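Side-chain contacts in ribulose bisphosphate carboxylase (Hyperthermus butylicus DSM 5456, PDB 6HUN), which probably catalyses the addition of carbon dioxide and water to ribulose 1,5-bisphosphate, giving two molecules of 3-phosphoglycerate, in archaeal AMP degradation: residues A276-A281 with A322-V327; E250-I255 with R282-E287. All blocks are in the same frame, centred on the assembly; numbering follows the deposited sequence.

Both contacts use helix 275-288 of the catalytic barrel, and their centres lie 10 Å apart. Contact 1 sets residues 276-281 against the turn that leads into strand 326-328, while contact 2 joins 282-287, which follows directly on the same helix, to helix 248-260. His280 NE2 and Glu252 OE2, 2.7 Å apart in a probable hydrogen bond, tie one contact to the other, and the methylene CG of Arg282 packs 3.4 Å from Ala322 O. Contact 1 is nearer the catalytic site: the side chain of Val324 is about 8 Å from that of His295, probably a proton acceptor, and about 10 Å from a bound calcium ion. Contact 2 lies away from those residues. Both also touch the second subunit.

Contact 1 (A276-A281 with A322-V327); sequences AALQHA and AGVDHV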
ATOM      1  N   ALA A 276      -0.545   1.182  -8.793  1.00 18.39           N
ATOM      2  CA  ALA A 276      -0.378   1.849 -10.079  1.00 19.56           C
ATOM      3  C   ALA A 276       0.937   1.429 -10.725  1.00 20.09           C
ATOM      4  O   ALA A 276       1.015   1.258 -11.966  1.00 24.31           O
ATOM      5  CB  ALA A 276      -0.486   3.405  -9.904  1.00 20.32           C
ATOM      6  N   ALA A 277       1.985   1.268  -9.932  1.00 21.29           N
ATOM      7  CA  ALA A 277       3.262   0.793 -10.493  1.00 21.08           C
ATOM      8  C   ALA A 277       3.105  -0.584 -11.110  1.00 23.17           C
ATOM      9  O   ALA A 277       3.693  -0.885 -12.181  1.00 23.27           O
ATOM     10  CB  ALA A 277       4.345   0.699  -9.393  1.00 27.10           C
ATOM     11  N   LEU A 278       2.370  -1.462 -10.434  1.00 20.07           N
ATOM     12  CA  LEU A 278       2.174  -2.813 -10.995  1.00 20.36           C
ATOM     13  C   LEU A 278       1.420  -2.729 -12.309  1.00 23.13           C
ATOM     14  O   LEU A 278       1.811  -3.368 -13.306  1.00 22.61           O
ATOM     15  CB  LEU A 278       1.418  -3.693  -9.992  1.00 20.03           C
ATOM     16  CG  LEU A 278       0.943  -5.042 -10.533  1.00 23.02           C
ATOM     17  CD1 LEU A 278       2.165  -5.913 -11.099  1.00 21.66           C
ATOM     18  CD2 LEU A 278       0.160  -5.825  -9.405  1.00 21.65           C
ATOM     19  N   GLN A 279       0.326  -1.919 -12.354  1.00 20.99           N
ATOM     20  CA  GLN A 279      -0.419  -1.855 -13.621  1.00 24.17           C
ATOM     21  C   GLN A 279       0.425  -1.238 -14.734  1.00 31.24           C
ATOM     22  O   GLN A 279       0.262  -1.605 -15.912  1.00 27.18           O
ATOM     23  CB  GLN A 279      -1.740  -1.051 -13.471  1.00 26.32           C
ATOM     24  CG  GLN A 279      -2.696  -1.781 -12.455  1.00 21.50           C
ATOM     25  CD  GLN A 279      -4.111  -1.277 -12.575  1.00 28.96           C
ATOM     26  OE1 GLN A 279      -4.523  -0.355 -11.859  1.00 28.00           O
ATOM     27  NE2 GLN A 279      -4.855  -1.836 -13.556  1.00 29.98           N
ATOM     28  N   HIS A 280       1.273  -0.249 -14.396  1.00 25.24           N
ATOM     29  CA  HIS A 280       2.203   0.305 -15.388  1.00 27.46           C
ATOM     30  C   HIS A 280       3.223  -0.741 -15.848  1.00 27.40           C
ATOM     31  O   HIS A 280       3.505  -0.860 -17.057  1.00 29.83           O
ATOM     32  CB  HIS A 280       2.935   1.498 -14.784  1.00 29.31           C
ATOM     33  CG  HIS A 280       3.690   2.324 -15.800  1.00 31.61           C
ATOM     34  ND1 HIS A 280       3.114   2.809 -16.957  1.00 39.77           N
ATOM     35  CD2 HIS A 280       4.966   2.769 -15.803  1.00 34.64           C
ATOM     36  CE1 HIS A 280       4.013   3.492 -17.646  1.00 39.18           C
ATOM     37  NE2 HIS A 280       5.151   3.472 -16.970  1.00 35.42           N
ATOM     38  N   ALA A 281       3.773  -1.517 -14.908  1.00 25.00           N
ATOM     39  CA  ALA A 281       4.683  -2.611 -15.312  1.00 28.71           C
ATOM     40  C   ALA A 281       3.970  -3.603 -16.227  1.00 29.09           C
ATOM     41  O   ALA A 281       4.576  -4.124 -17.191  1.00 29.63           O
ATOM     42  CB  ALA A 281       5.210  -3.291 -14.038  1.00 28.54           C
ATOM     43  N   ALA A 322      -4.620  -7.394 -11.932  1.00 21.66           N
ATOM     44  CA  ALA A 322      -3.699  -6.335 -12.346  1.00 22.67           C
ATOM     45  C   ALA A 322      -2.653  -6.873 -13.283  1.00 25.55           C
ATOM     46  O   ALA A 322      -2.170  -6.133 -14.161  1.00 29.82           O
ATOM     47  CB  ALA A 322      -3.016  -5.698 -11.125  1.00 20.91           C
ATOM     48  N   GLY A 323      -2.302  -8.155 -13.128  1.00 25.31           N
ATOM     49  CA  GLY A 323      -1.519  -8.800 -14.160  1.00 25.24           C
ATOM     50  C   GLY A 323      -0.208  -9.409 -13.736  1.00 24.72           C
ATOM     51  O   GLY A 323       0.642  -9.604 -14.615  1.00 29.81           O
ATOM     52  N   VAL A 324      -0.046  -9.872 -12.459  1.00 22.15           N
ATOM     53  CA  VAL A 324       1.122 -10.724 -12.178  1.00 20.48           C
ATOM     54  C   VAL A 324       0.952 -12.065 -12.879  1.00 26.08           C
ATOM     55  O   VAL A 324      -0.170 -12.543 -13.122  1.00 28.00           O
ATOM     56  CB  VAL A 324       1.356 -10.900 -10.661  1.00 22.98           C
ATOM     57  CG1 VAL A 324       1.371  -9.475  -9.947  1.00 20.47           C
ATOM     58  CG2 VAL A 324       0.317 -11.764 -10.072  1.00 21.47           C
ATOM     59  N   ASP A 325       2.084 -12.675 -13.243  1.00 22.82           N
ATOM     60  CA  ASP A 325       2.063 -14.053 -13.726  1.00 24.09           C
ATOM     61  C   ASP A 325       2.386 -15.054 -12.634  1.00 23.18           C
ATOM     62  O   ASP A 325       2.103 -16.260 -12.798  1.00 25.82           O
ATOM     63  CB  ASP A 325       3.071 -14.249 -14.833  1.00 25.48           C
ATOM     64  CG  ASP A 325       2.745 -13.389 -16.048  1.00 27.89           C
ATOM     65  OD1 ASP A 325       1.789 -13.737 -16.745  1.00 31.25           O
ATOM     66  OD2 ASP A 325       3.382 -12.336 -16.200  1.00 31.46           O
ATOM     67  N   HIS A 326       3.000 -14.599 -11.531  1.00 22.08           N
ATOM     68  CA  HIS A 326       3.322 -15.467 -10.412  1.00 22.60           C
ATOM     69  C   HIS A 326       3.015 -14.715  -9.118  1.00 25.28           C
ATOM     70  O   HIS A 326       3.246 -13.513  -9.028  1.00 23.11           O
ATOM     71  CB  HIS A 326       4.802 -15.862 -10.262  1.00 25.18           C
ATOM     72  CG  HIS A 326       5.568 -16.124 -11.513  1.00 27.92           C
ATOM     73  ND1 HIS A 326       6.938 -15.963 -11.551  1.00 33.17           N
ATOM     74  CD2 HIS A 326       5.211 -16.620 -12.719  1.00 31.17           C
ATOM     75  CE1 HIS A 326       7.395 -16.356 -12.736  1.00 36.49           C
ATOM     76  NE2 HIS A 326       6.366 -16.750 -13.465  1.00 32.96           N
ATOM     77  N   VAL A 327       2.566 -15.427  -8.084  1.00 23.54           N
ATOM     78  CA  VAL A 327       2.335 -14.701  -6.807  1.00 21.57           C
ATOM     79  C   VAL A 327       2.430 -15.693  -5.651  1.00 21.39           C
ATOM     80  O   VAL A 327       2.053 -16.865  -5.768  1.00 23.01           O
ATOM     81  CB  VAL A 327       0.978 -13.947  -6.796  1.00 26.07           C
ATOM     82  CG1 VAL A 327      -0.170 -14.891  -6.562  1.00 22.38           C
ATOM     83  CG2 VAL A 327       0.961 -12.880  -5.597  1.00 26.48           C
TER
HETATM   84  O   HOH W   1      -3.289  -3.754 -15.053  1.00 27.96           O
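Gln279 NE2 reaches Ala322 through one water, giving it a hydrogen bond of 2.9 Å from NE2; the water in turn donates to Ala322 O at 2.8 Å. The same nitrogen also bonds Gly113 O, and Gln279 OE1 takes the backbone N-H of Ile115, so both ends of this buried amide have partners and its rotation is fixed. With CG anti to the carbonyl carbon (chi1 -63°) and an extended chain beyond, the amide is carried past Ala322, whose CB touches the Gln279 shaft at CG (4.1 Å). The apolar part belongs to Leu278. Its CG stands anti to the backbone N (chi1 170°), which sends both methyls across to the turn: CD2 meets Ala322 CB at 3.6 Å, and CD1 meets Val324 CG1 at 3.8 Å. CG1 also lies 3.9 Å from Leu278 CD2, and thus faces the whole isopropyl fork, the two side chains crossing at about a right angle. Phe270 packs on Leu278 as well. Replacing Leu278 with an alanine would probably open a gap between helix and turn, leaving Val324 CG1 without its partner across the contact and Ala322 CB with just Gln279 CG from this helix segment. The turn itself is a Schellman motif: Gly323, at positive phi (123°), ends helix 312-322, with Val324 N bonded to Ala319 O and Gly323 N to Arg320 O. Such packing of one outer helix on the turn between the next helix and its following strand belongs to the eight-stranded TIM barrel of the RuBisCO catalytic domain.

Contact 2 (E250-I255 with R282-E287); sequences EMEKRI and RELAEE
Apolar contact carries this helix pair, and Leu284 of helix 275-288 is its centre. Leu284 CD1 lies between two side chains of helix 248-260, with Glu252 CG at 3.8 Å and Ile255 CD1 at 3.9 Å; both side chains cross that of Leu284 at about a right angle. Glu252 offers only its aliphatic shaft to the leucine; its carboxylate turns to His280. Further back, Ile255 CG2 rests 4.0 Å from Leu284 CB, because this branch stands anti to the backbone N of Ile255 while CG1 (chi1 -70°) runs on to the terminal methyl. Arg249 of the second subunit also packs on Leu284.

The charged groups pair within each helix. Glu250 serves two cations: Arg254 NH2 reaches OE1 at 3.0 Å, 32° out of the carboxylate plane, and Lys253 NZ reaches OE2 at 3.2 Å. Arg254 NH2 also forms a salt bridge with Glu111 of the second subunit. On the other helix, Arg282 NH1 meets the anti lone pair of Glu286 OE1 at 2.8 Å, nearly straight at 163°. These consecutive outer helices, joined through strand 265-269, on which Met251 and Ile255 also pack, lie side by side as in the TIM barrel of the RuBisCO catalytic domain.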
ATOM      1  N   GLU A 250      12.700   5.195 -12.979  1.00 34.30           N
ATOM      2  CA  GLU A 250      13.782   4.204 -12.871  1.00 35.30           C
ATOM      3  C   GLU A 250      13.283   2.804 -13.217  1.00 35.56           C
ATOM      4  O   GLU A 250      14.029   2.000 -13.836  1.00 36.85           O
ATOM      5  CB  GLU A 250      14.394   4.249 -11.461  1.00 40.41           C
ATOM      6  CG  GLU A 250      15.457   5.369 -11.244  1.00 49.36           C
ATOM      7  CD  GLU A 250      16.619   5.265 -12.275  1.00 68.55           C
ATOM      8  OE1 GLU A 250      17.156   4.137 -12.514  1.00 71.23           O
ATOM      9  OE2 GLU A 250      16.986   6.321 -12.873  1.00 77.33           O
ATOM     10  N   MET A 251      12.027   2.484 -12.849  1.00 34.09           N
ATOM     11  CA  MET A 251      11.487   1.154 -13.183  1.00 37.51           C
ATOM     12  C   MET A 251      11.369   0.984 -14.693  1.00 37.19           C
ATOM     13  O   MET A 251      11.695  -0.091 -15.256  1.00 36.92           O
ATOM     14  CB  MET A 251      10.110   0.972 -12.535  1.00 38.20           C
ATOM     15  CG  MET A 251       9.446  -0.396 -12.902  1.00 34.97           C
ATOM     16  SD  MET A 251       7.789  -0.540 -12.237  1.00 31.66           S
ATOM     17  CE  MET A 251       6.882   0.497 -13.355  1.00 32.88           C
ATOM     18  N   GLU A 252      10.875   2.027 -15.369  1.00 32.52           N
ATOM     19  CA  GLU A 252      10.746   1.982 -16.833  1.00 41.77           C
ATOM     20  C   GLU A 252      12.077   1.677 -17.492  1.00 40.69           C
ATOM     21  O   GLU A 252      12.161   0.849 -18.426  1.00 38.00           O
ATOM     22  CB  GLU A 252      10.187   3.321 -17.362  1.00 44.41           C
ATOM     23  CG  GLU A 252       8.714   3.563 -17.042  1.00 43.56           C
ATOM     24  CD  GLU A 252       8.299   5.023 -17.277  1.00 46.34           C
ATOM     25  OE1 GLU A 252       9.184   5.899 -17.386  1.00 49.28           O
ATOM     26  OE2 GLU A 252       7.079   5.305 -17.363  1.00 47.15           O
ATOM     27  N   LYS A 253      13.153   2.324 -17.033  1.00 40.99           N
ATOM     28  CA  LYS A 253      14.459   2.043 -17.643  1.00 42.10           C
ATOM     29  C   LYS A 253      14.900   0.614 -17.368  1.00 39.88           C
ATOM     30  O   LYS A 253      15.549  -0.031 -18.214  1.00 41.81           O
ATOM     31  CB  LYS A 253      15.508   3.011 -17.104  1.00 42.25           C
ATOM     32  CG  LYS A 253      15.235   4.461 -17.504  1.00 49.57           C
ATOM     33  CD  LYS A 253      15.675   5.495 -16.407  1.00 54.59           C
ATOM     34  CE  LYS A 253      17.020   6.113 -16.769  1.00 63.17           C
ATOM     35  NZ  LYS A 253      17.389   7.267 -15.888  1.00 64.45           N
ATOM     36  N   ARG A 254      14.624   0.124 -16.155  1.00 38.28           N
ATOM     37  CA  ARG A 254      15.091  -1.206 -15.781  1.00 36.75           C
ATOM     38  C   ARG A 254      14.304  -2.278 -16.509  1.00 36.08           C
ATOM     39  O   ARG A 254      14.882  -3.316 -16.881  1.00 37.06           O
ATOM     40  CB  ARG A 254      15.028  -1.397 -14.251  1.00 37.14           C
ATOM     41  CG  ARG A 254      16.011  -0.467 -13.521  1.00 41.11           C
ATOM     42  CD  ARG A 254      15.837  -0.339 -11.977  1.00 34.77           C
ATOM     43  NE  ARG A 254      16.553   0.872 -11.555  1.00 40.64           N
ATOM     44  CZ  ARG A 254      16.676   1.288 -10.286  1.00 39.77           C
ATOM     45  NH1 ARG A 254      16.187   0.579  -9.292  1.00 33.90           N
ATOM     46  NH2 ARG A 254      17.302   2.433 -10.013  1.00 38.54           N
ATOM     47  N   ILE A 255      13.014  -2.045 -16.758  1.00 34.78           N
ATOM     48  CA  ILE A 255      12.236  -3.016 -17.512  1.00 35.11           C
ATOM     49  C   ILE A 255      12.741  -3.092 -18.947  1.00 37.49           C
ATOM     50  O   ILE A 255      12.833  -4.187 -19.543  1.00 39.41           O
ATOM     51  CB  ILE A 255      10.738  -2.676 -17.472  1.00 33.16           C
ATOM     52  CG1 ILE A 255      10.185  -2.913 -16.048  1.00 30.11           C
ATOM     53  CG2 ILE A 255       9.994  -3.532 -18.500  1.00 33.58           C
ATOM     54  CD1 ILE A 255       8.707  -2.449 -15.820  1.00 29.11           C
ATOM     55  N   ARG A 282       2.664  -3.793 -16.022  1.00 29.07           N
ATOM     56  CA  ARG A 282       1.929  -4.737 -16.855  1.00 29.70           C
ATOM     57  C   ARG A 282       1.793  -4.205 -18.274  1.00 28.98           C
ATOM     58  O   ARG A 282       1.895  -4.971 -19.257  1.00 30.63           O
ATOM     59  CB  ARG A 282       0.559  -5.044 -16.208  1.00 25.93           C
ATOM     60  CG  ARG A 282      -0.371  -5.887 -17.055  1.00 26.90           C
ATOM     61  CD  ARG A 282       0.260  -7.271 -17.454  1.00 27.36           C
ATOM     62  NE  ARG A 282      -0.707  -8.053 -18.198  1.00 28.90           N
ATOM     63  CZ  ARG A 282      -0.881  -7.953 -19.511  1.00 36.44           C
ATOM     64  NH1 ARG A 282      -0.088  -7.156 -20.238  1.00 32.51           N
ATOM     65  NH2 ARG A 282      -1.798  -8.709 -20.126  1.00 33.17           N
ATOM     66  N   GLU A 283       1.625  -2.888 -18.423  1.00 29.58           N
ATOM     67  CA  GLU A 283       1.630  -2.338 -19.773  1.00 32.30           C
ATOM     68  C   GLU A 283       2.987  -2.470 -20.422  1.00 36.39           C
ATOM     69  O   GLU A 283       3.069  -2.702 -21.639  1.00 36.51           O
ATOM     70  CB  GLU A 283       1.224  -0.854 -19.707  1.00 45.47           C
ATOM     71  CG  GLU A 283      -0.255  -0.645 -19.582  1.00 51.59           C
ATOM     72  CD  GLU A 283      -0.678   0.835 -19.632  1.00 64.68           C
ATOM     73  OE1 GLU A 283      -1.864   1.122 -19.953  1.00 63.95           O
ATOM     74  OE2 GLU A 283       0.177   1.693 -19.307  1.00 66.11           O
ATOM     75  N   LEU A 284       4.077  -2.210 -19.682  1.00 32.55           N
ATOM     76  CA  LEU A 284       5.380  -2.405 -20.338  1.00 35.83           C
ATOM     77  C   LEU A 284       5.648  -3.876 -20.636  1.00 37.29           C
ATOM     78  O   LEU A 284       6.295  -4.192 -21.640  1.00 36.60           O
ATOM     79  CB  LEU A 284       6.517  -1.839 -19.499  1.00 39.61           C
ATOM     80  CG  LEU A 284       6.353  -0.314 -19.340  1.00 39.87           C
ATOM     81  CD1 LEU A 284       7.250   0.229 -18.236  1.00 51.43           C
ATOM     82  CD2 LEU A 284       6.564   0.420 -20.669  1.00 47.44           C
ATOM     83  N   ALA A 285       5.165  -4.785 -19.790  1.00 32.34           N
ATOM     84  CA  ALA A 285       5.305  -6.202 -20.113  1.00 32.77           C
ATOM     85  C   ALA A 285       4.588  -6.549 -21.414  1.00 37.68           C
ATOM     86  O   ALA A 285       5.041  -7.435 -22.163  1.00 40.20           O
ATOM     87  CB  ALA A 285       4.756  -7.057 -18.950  1.00 30.60           C
ATOM     88  N   GLU A 286       3.397  -5.968 -21.635  1.00 35.29           N
ATOM     89  CA  GLU A 286       2.734  -6.144 -22.922  1.00 37.93           C
ATOM     90  C   GLU A 286       3.660  -5.715 -24.067  1.00 41.80           C
ATOM     91  O   GLU A 286       3.940  -6.485 -25.019  1.00 42.81           O
ATOM     92  CB  GLU A 286       1.423  -5.324 -22.906  1.00 44.37           C
ATOM     93  CG  GLU A 286       0.498  -5.516 -24.109  1.00 49.53           C
ATOM     94  CD  GLU A 286      -0.016  -6.928 -24.145  1.00 53.16           C
ATOM     95  OE1 GLU A 286      -0.290  -7.479 -23.050  1.00 49.73           O
ATOM     96  OE2 GLU A 286      -0.098  -7.509 -25.255  1.00 55.46           O
ATOM     97  N   GLU A 287       4.200  -4.506 -23.954  1.00 41.82           N
ATOM     98  CA  GLU A 287       5.041  -3.943 -25.011  1.00 44.94           C
ATOM     99  C   GLU A 287       6.269  -4.819 -25.279  1.00 46.37           C
ATOM    100  O   GLU A 287       6.660  -5.016 -26.435  1.00 47.38           O
ATOM    101  CB  GLU A 287       5.469  -2.533 -24.598  1.00 48.21           C
ATOM    102  CG  GLU A 287       6.528  -1.903 -25.520  1.00 57.58           C
ATOM    103  CD  GLU A 287       6.845  -0.457 -25.119  1.00 62.90           C
ATOM    104  OE1 GLU A 287       7.566   0.238 -25.889  1.00 70.62           O
ATOM    105  OE2 GLU A 287       6.380  -0.040 -24.025  1.00 57.65           O
TER